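Local coordinates for protein putative oxidoreductase (Jannaschia sp., PDB 3C24) that is of unknown exact function but probably works as an oxidoreductase using a nicotinamide dinucleotide bound by a Rossmann-type domain, at residues I116-G121 / L154-E159; I150-M155 / T177-V182. One frame throughout, in Å; residues are numbered along the deposited sequence. Where two conformers were deposited one is given.

Contact 1: I116-G121 / L154-E159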
loop_
_atom_site.group_PDB
_atom_site.type_symbol
_atom_site.label_atom_id
_atom_site.label_comp_id
_atom_site.label_asym_id
_atom_site.label_seq_id
_atom_site.Cartn_x
_atom_site.Cartn_y
_atom_site.Cartn_z
ATOM N N ILE A 116 17.595 14.189 34.091
ATOM C CA ILE A 116 17.571 12.897 33.390
ATOM C C ILE A 116 17.369 13.167 31.873
ATOM O O ILE A 116 17.060 14.278 31.448
ATOM C CB ILE A 116 16.579 11.835 33.950
ATOM C CG1 ILE A 116 15.109 12.320 33.937
ATOM C CG2 ILE A 116 16.997 11.425 35.389
ATOM C CD1 ILE A 116 14.368 12.194 32.634
ATOM N N THR A 117 17.525 12.118 31.078
ATOM C CA THR A 117 17.389 12.203 29.636
ATOM C C THR A 117 16.125 11.488 29.218
ATOM O O THR A 117 15.813 10.419 29.743
ATOM C CB THR A 117 18.586 11.504 28.957
ATOM O OG1 THR A 117 19.777 12.273 29.169
ATOM C CG2 THR A 117 18.341 11.270 27.447
ATOM N N TYR A 118 15.399 12.105 28.305
ATOM C CA TYR A 118 14.259 11.483 27.633
ATOM C C TYR A 118 14.657 11.328 26.190
ATOM O O TYR A 118 15.063 12.293 25.519
ATOM C CB TYR A 118 12.979 12.355 27.733
ATOM C CG TYR A 118 12.264 12.337 29.057
ATOM C CD1 TYR A 118 11.878 11.175 29.638
ATOM C CD2 TYR A 118 11.815 13.527 29.628
ATOM C CE1 TYR A 118 11.179 11.184 30.841
ATOM C CE2 TYR A 118 11.124 13.537 30.829
ATOM C CZ TYR A 118 10.787 12.387 31.417
ATOM O OH TYR A 118 10.058 12.441 32.597
ATOM N N PHE A 119 14.540 10.094 25.727
ATOM C CA PHE A 119 14.867 9.704 24.375
ATOM C C PHE A 119 13.664 8.963 23.829
ATOM O O PHE A 119 13.143 8.079 24.484
ATOM C CB PHE A 119 16.105 8.818 24.373
ATOM C CG PHE A 119 16.637 8.516 22.988
ATOM C CD1 PHE A 119 16.134 7.458 22.241
ATOM C CD2 PHE A 119 17.659 9.248 22.448
ATOM C CE1 PHE A 119 16.615 7.204 20.967
ATOM C CE2 PHE A 119 18.125 8.972 21.189
ATOM C CZ PHE A 119 17.613 7.935 20.469
ATOM N N ILE A 120 13.290 9.333 22.621
ATOM C CA ILE A 120 12.131 8.738 21.884
ATOM C C ILE A 120 12.632 8.017 20.650
ATOM O O ILE A 120 13.389 8.557 19.843
ATOM C CB ILE A 120 11.048 9.765 21.483
ATOM C CG1 ILE A 120 10.731 10.730 22.615
ATOM C CG2 ILE A 120 9.827 9.013 21.010
ATOM C CD1 ILE A 120 9.828 11.888 22.158
ATOM N N GLY A 121 12.162 6.774 20.465
ATOM C CA GLY A 121 12.421 6.032 19.241
ATOM C C GLY A 121 11.153 5.413 18.701
ATOM O O GLY A 121 10.207 5.218 19.438
ATOM N N LEU A 154 16.090 13.098 20.578
ATOM C CA LEU A 154 16.547 13.449 21.906
ATOM C C LEU A 154 15.593 14.518 22.409
ATOM O O LEU A 154 15.591 15.677 21.948
ATOM C CB LEU A 154 17.984 13.966 21.901
ATOM C CG LEU A 154 18.596 14.293 23.252
ATOM C CD1 LEU A 154 18.664 13.033 24.215
ATOM C CD2 LEU A 154 20.009 14.879 23.012
HETATM N N MSE A 155 14.711 14.123 23.325
HETATM C CA MSE A 155 13.698 15.057 23.848
HETATM C C MSE A 155 14.323 16.021 24.826
HETATM O O MSE A 155 13.992 17.195 24.875
HETATM C CB MSE A 155 12.533 14.304 24.504
HETATM C CG MSE A 155 11.554 15.200 25.195
HETATM SE SE MSE A 155 10.155 14.076 25.925
HETATM C CE MSE A 155 9.195 15.403 26.921
ATOM N N GLN A 156 15.170 15.476 25.675
ATOM C CA GLN A 156 15.908 16.300 26.609
ATOM C C GLN A 156 17.129 15.548 27.087
ATOM O O GLN A 156 17.177 14.316 27.119
ATOM C CB GLN A 156 15.022 16.742 27.781
ATOM C CG GLN A 156 14.745 15.729 28.762
ATOM C CD GLN A 156 14.124 16.292 30.032
ATOM O OE1 GLN A 156 13.079 16.917 29.979
ATOM N NE2 GLN A 156 14.717 15.970 31.188
ATOM N N GLY A 157 18.133 16.302 27.476
ATOM C CA GLY A 157 19.359 15.707 28.013
ATOM C C GLY A 157 20.580 16.056 27.208
ATOM O O GLY A 157 20.492 16.722 26.169
ATOM N N PRO A 158 21.730 15.628 27.681
ATOM C CA PRO A 158 22.987 15.886 27.012
ATOM C C PRO A 158 23.067 15.265 25.632
ATOM O O PRO A 158 22.621 14.150 25.415
ATOM C CB PRO A 158 24.027 15.219 27.914
ATOM C CG PRO A 158 23.345 14.460 28.882
ATOM C CD PRO A 158 21.905 14.861 28.922
ATOM N N GLU A 159 23.710 15.998 24.732
ATOM C CA GLU A 159 23.912 15.586 23.346
ATOM C C GLU A 159 24.496 14.199 23.187
ATOM O O GLU A 159 24.093 13.409 22.318
ATOM C CB GLU A 159 24.859 16.560 22.671
ATOM C CG GLU A 159 25.207 16.242 21.220
ATOM C CD GLU A 159 24.016 16.221 20.252
ATOM O OE1 GLU A 159 22.895 16.729 20.542
ATOM O OE2 GLU A 159 24.246 15.726 19.138
#
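Tyr118 lies in a groove between Met155 and Gln156, its side chain running beside both and pointing the same way. The selenium of selenomethionine Met155 rests 3.8 Å from Tyr118 CB and obliquely to the ring, a Met-aromatic contact. On the other flank the Gln156 amide slants at 64° to the ring plane, its CD 3.6 Å from Tyr118 CD2. Ile116 closes the hollow, its CD1 over the centre of one ring face; Tyr118 OH bonds Pro111 O. Two residues can flank one because the antiparallel pairing of strands 117-123 and 148-156 is broken here by a classic beta bulge, Tyr118 O accepting from both Met155 N (2.9 Å) and Gln156 N (3.2 Å). Gln156 CG stands between the backbone N and the carbonyl carbon (chi1 75°), and the extended chain beyond it brings NE2 to Ile116 O at 2.9 Å; the bond is nearly straight but meets the carbonyl from above its plane. NE2 also bonds Arg113 O. A leucine in place of Gln156 would probably leave the carbonyls of Ile116 and Arg113 without this donor. On the side of the sheet that carries Phe119 and Leu154, the methyl Thr117 CG2 nudges Leu154 CD1 at 3.7 Å, which in turn meets the Phe119 ring at its edge. Thr117 OG1, bonded to His161, leaves no room for a side chain at Gly157; Pro158 CD lies 3.4 Å from this oxygen.

Contact 2: I150-M155 / T177-V182; sequences IVCALM and TRTHRV
Ile150 lies alongside Thr179, both side chains pointing the same way from the sheet. With chi1 at 68°, Ile150 CG1 is placed in the slot flanked by both backbone branches and comes within 3.7 Å of Thr179 OG1, and CD1 follows the same flank. The methyl Thr179 CG2 fits between Ile150 and the next residue on this face, Cys152, whose SG is 3.7 Å away. The threonine hydroxyl is hydrogen-bonded to Glu170 of helix 160-172, which packs over this face and also sends Tyr162 against Cys152. Strand 148-156, that helix and strand 176-181 form a beta-alpha-beta unit, and the present pairing is its parallel ladder, at the edge of the seven-stranded sheet within the chain. Ile150 N bonds Arg178 O, Ile150 O receives His180 N, Cys152 N bonds His180 O, and Cys152 O takes Val182 N, each at 2.9 Å. Val182, at the far end of the ladder, turns CG2 in over that last carbonyl, 3.6 Å from Cys152 O, while its own oxygen presses on Ala153 CB. There the pairing opens and water 1 fills in: it accepts from Leu154 N and from Arg181 NE, at the edge and in the plane of the guanidinium, and donates to Val182 O at 2.8 Å. The extended Arg181 chain runs beside Leu154, with Arg181 NH2 3.9 Å from Leu154 CD2, and its NH1 forms a salt bridge with Glu159 OE2. Across the sheet from Thr179, His180 NE2 is hydrogen-bonded to Asp226 of the second subunit, which also forms a salt bridge with Arg178.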
loop_
_atom_site.group_PDB
_atom_site.type_symbol
_atom_site.label_atom_id
_atom_site.label_comp_id
_atom_site.label_asym_id
_atom_site.label_seq_id
_atom_site.Cartn_x
_atom_site.Cartn_y
_atom_site.Cartn_z
ATOM N N ILE A 150 14.569 3.439 11.234
ATOM C CA ILE A 150 13.916 3.919 12.452
ATOM C C ILE A 150 14.092 5.440 12.565
ATOM O O ILE A 150 14.905 6.042 11.851
ATOM C CB ILE A 150 14.473 3.231 13.718
ATOM C CG1 ILE A 150 15.923 3.654 13.994
ATOM C CG2 ILE A 150 14.393 1.677 13.576
ATOM C CD1 ILE A 150 16.460 3.078 15.358
ATOM N N VAL A 151 13.297 6.036 13.457
ATOM C CA VAL A 151 13.370 7.480 13.752
ATOM C C VAL A 151 13.550 7.692 15.245
ATOM O O VAL A 151 12.937 6.986 16.068
ATOM C CB VAL A 151 12.123 8.265 13.246
ATOM C CG1 VAL A 151 12.084 8.281 11.712
ATOM C CG2 VAL A 151 10.828 7.702 13.874
ATOM N N CYS A 152 14.414 8.636 15.596
ATOM C CA CYS A 152 14.725 8.918 16.990
ATOM C C CYS A 152 14.845 10.388 17.260
ATOM O O CYS A 152 15.277 11.158 16.409
ATOM C CB CYS A 152 16.083 8.305 17.356
ATOM S SG CYS A 152 16.284 6.513 17.110
ATOM N N ALA A 153 14.505 10.754 18.493
ATOM C CA ALA A 153 14.639 12.104 18.970
ATOM C C ALA A 153 15.163 12.179 20.377
ATOM O O ALA A 153 14.766 11.410 21.263
ATOM C CB ALA A 153 13.286 12.795 18.953
ATOM N N LEU A 154 16.090 13.098 20.578
ATOM C CA LEU A 154 16.547 13.449 21.906
ATOM C C LEU A 154 15.593 14.518 22.409
ATOM O O LEU A 154 15.591 15.677 21.948
ATOM C CB LEU A 154 17.984 13.966 21.901
ATOM C CG LEU A 154 18.596 14.293 23.252
ATOM C CD1 LEU A 154 18.664 13.033 24.215
ATOM C CD2 LEU A 154 20.009 14.879 23.012
HETATM N N MSE A 155 14.711 14.123 23.325
HETATM C CA MSE A 155 13.698 15.057 23.848
HETATM C C MSE A 155 14.323 16.021 24.826
HETATM O O MSE A 155 13.992 17.195 24.875
HETATM C CB MSE A 155 12.533 14.304 24.504
HETATM C CG MSE A 155 11.554 15.200 25.195
HETATM SE SE MSE A 155 10.155 14.076 25.925
HETATM C CE MSE A 155 9.195 15.403 26.921
ATOM N N THR A 177 18.638 -0.281 8.967
ATOM C CA THR A 177 19.464 0.212 7.899
ATOM C C THR A 177 19.894 1.632 8.119
ATOM O O THR A 177 21.025 1.989 7.864
ATOM C CB THR A 177 18.717 0.127 6.567
ATOM O OG1 THR A 177 17.438 0.741 6.698
ATOM C CG2 THR A 177 18.527 -1.311 6.188
ATOM N N ARG A 178 18.921 2.439 8.478
ATOM C CA ARG A 178 19.085 3.882 8.687
ATOM C C ARG A 178 18.376 4.335 9.954
ATOM O O ARG A 178 17.291 3.890 10.233
ATOM C CB ARG A 178 18.422 4.664 7.527
ATOM C CG ARG A 178 19.006 4.458 6.173
ATOM C CD ARG A 178 18.380 5.341 5.100
ATOM N NE ARG A 178 17.111 4.843 4.574
ATOM C CZ ARG A 178 17.025 3.841 3.719
ATOM N NH1 ARG A 178 18.123 3.235 3.290
ATOM N NH2 ARG A 178 15.848 3.447 3.283
ATOM N N THR A 179 19.031 5.237 10.681
ATOM C CA THR A 179 18.466 5.882 11.850
ATOM C C THR A 179 18.399 7.365 11.612
ATOM O O THR A 179 19.420 8.051 11.566
ATOM C CB THR A 179 19.344 5.635 13.081
ATOM O OG1 THR A 179 19.515 4.213 13.226
ATOM C CG2 THR A 179 18.717 6.163 14.316
ATOM N N HIS A 180 17.168 7.840 11.494
ATOM C CA HIS A 180 16.858 9.250 11.235
ATOM C C HIS A 180 16.620 10.025 12.529
ATOM O O HIS A 180 15.747 9.709 13.299
ATOM C CB HIS A 180 15.600 9.374 10.391
ATOM C CG HIS A 180 15.672 8.649 9.082
ATOM N ND1 HIS A 180 16.389 9.138 8.006
ATOM C CD2 HIS A 180 15.090 7.505 8.670
ATOM C CE1 HIS A 180 16.259 8.299 6.993
ATOM N NE2 HIS A 180 15.460 7.315 7.359
ATOM N N ARG A 181 17.458 11.031 12.753
ATOM C CA ARG A 181 17.330 11.922 13.892
ATOM C C ARG A 181 16.407 13.077 13.580
ATOM O O ARG A 181 16.547 13.759 12.549
ATOM C CB ARG A 181 18.676 12.501 14.356
ATOM C CG ARG A 181 18.548 13.380 15.635
ATOM C CD ARG A 181 19.901 13.767 16.183
ATOM N NE ARG A 181 19.756 14.554 17.401
ATOM C CZ ARG A 181 20.781 14.918 18.169
ATOM N NH1 ARG A 181 21.999 14.519 17.880
ATOM N NH2 ARG A 181 20.568 15.656 19.265
ATOM N N VAL A 182 15.414 13.223 14.434
ATOM C CA VAL A 182 14.432 14.326 14.354
ATOM C C VAL A 182 14.212 14.982 15.719
ATOM O O VAL A 182 14.707 14.522 16.753
ATOM C CB VAL A 182 13.073 13.831 13.847
ATOM C CG1 VAL A 182 13.134 13.317 12.388
ATOM C CG2 VAL A 182 12.491 12.742 14.764
HETATM O O HOH W 1 16.929 14.811 18.377
#

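Strand 148-156 is common to both contacts: contact 1 pairs its end antiparallel with 117-123, and contact 2 pairs its earlier part parallel with 176-181. The contact centres lie 12 Å apart, and Leu154 and Met155 belong to both. Ile120 O lies 2.8 Å from Ala153 N, a probable hydrogen bond that continues the pairing beyond the bulge, and Phe119 CZ packs 3.5 Å from Cys152 CB. A salt bridge from Glu159 OE2 to Arg181 NH1, 2.8 Å long, ties the turn after the middle strand to the outer one. Contact 2 reaches the second subunit, whereas no other chain of the assembly touches the segments of contact 1.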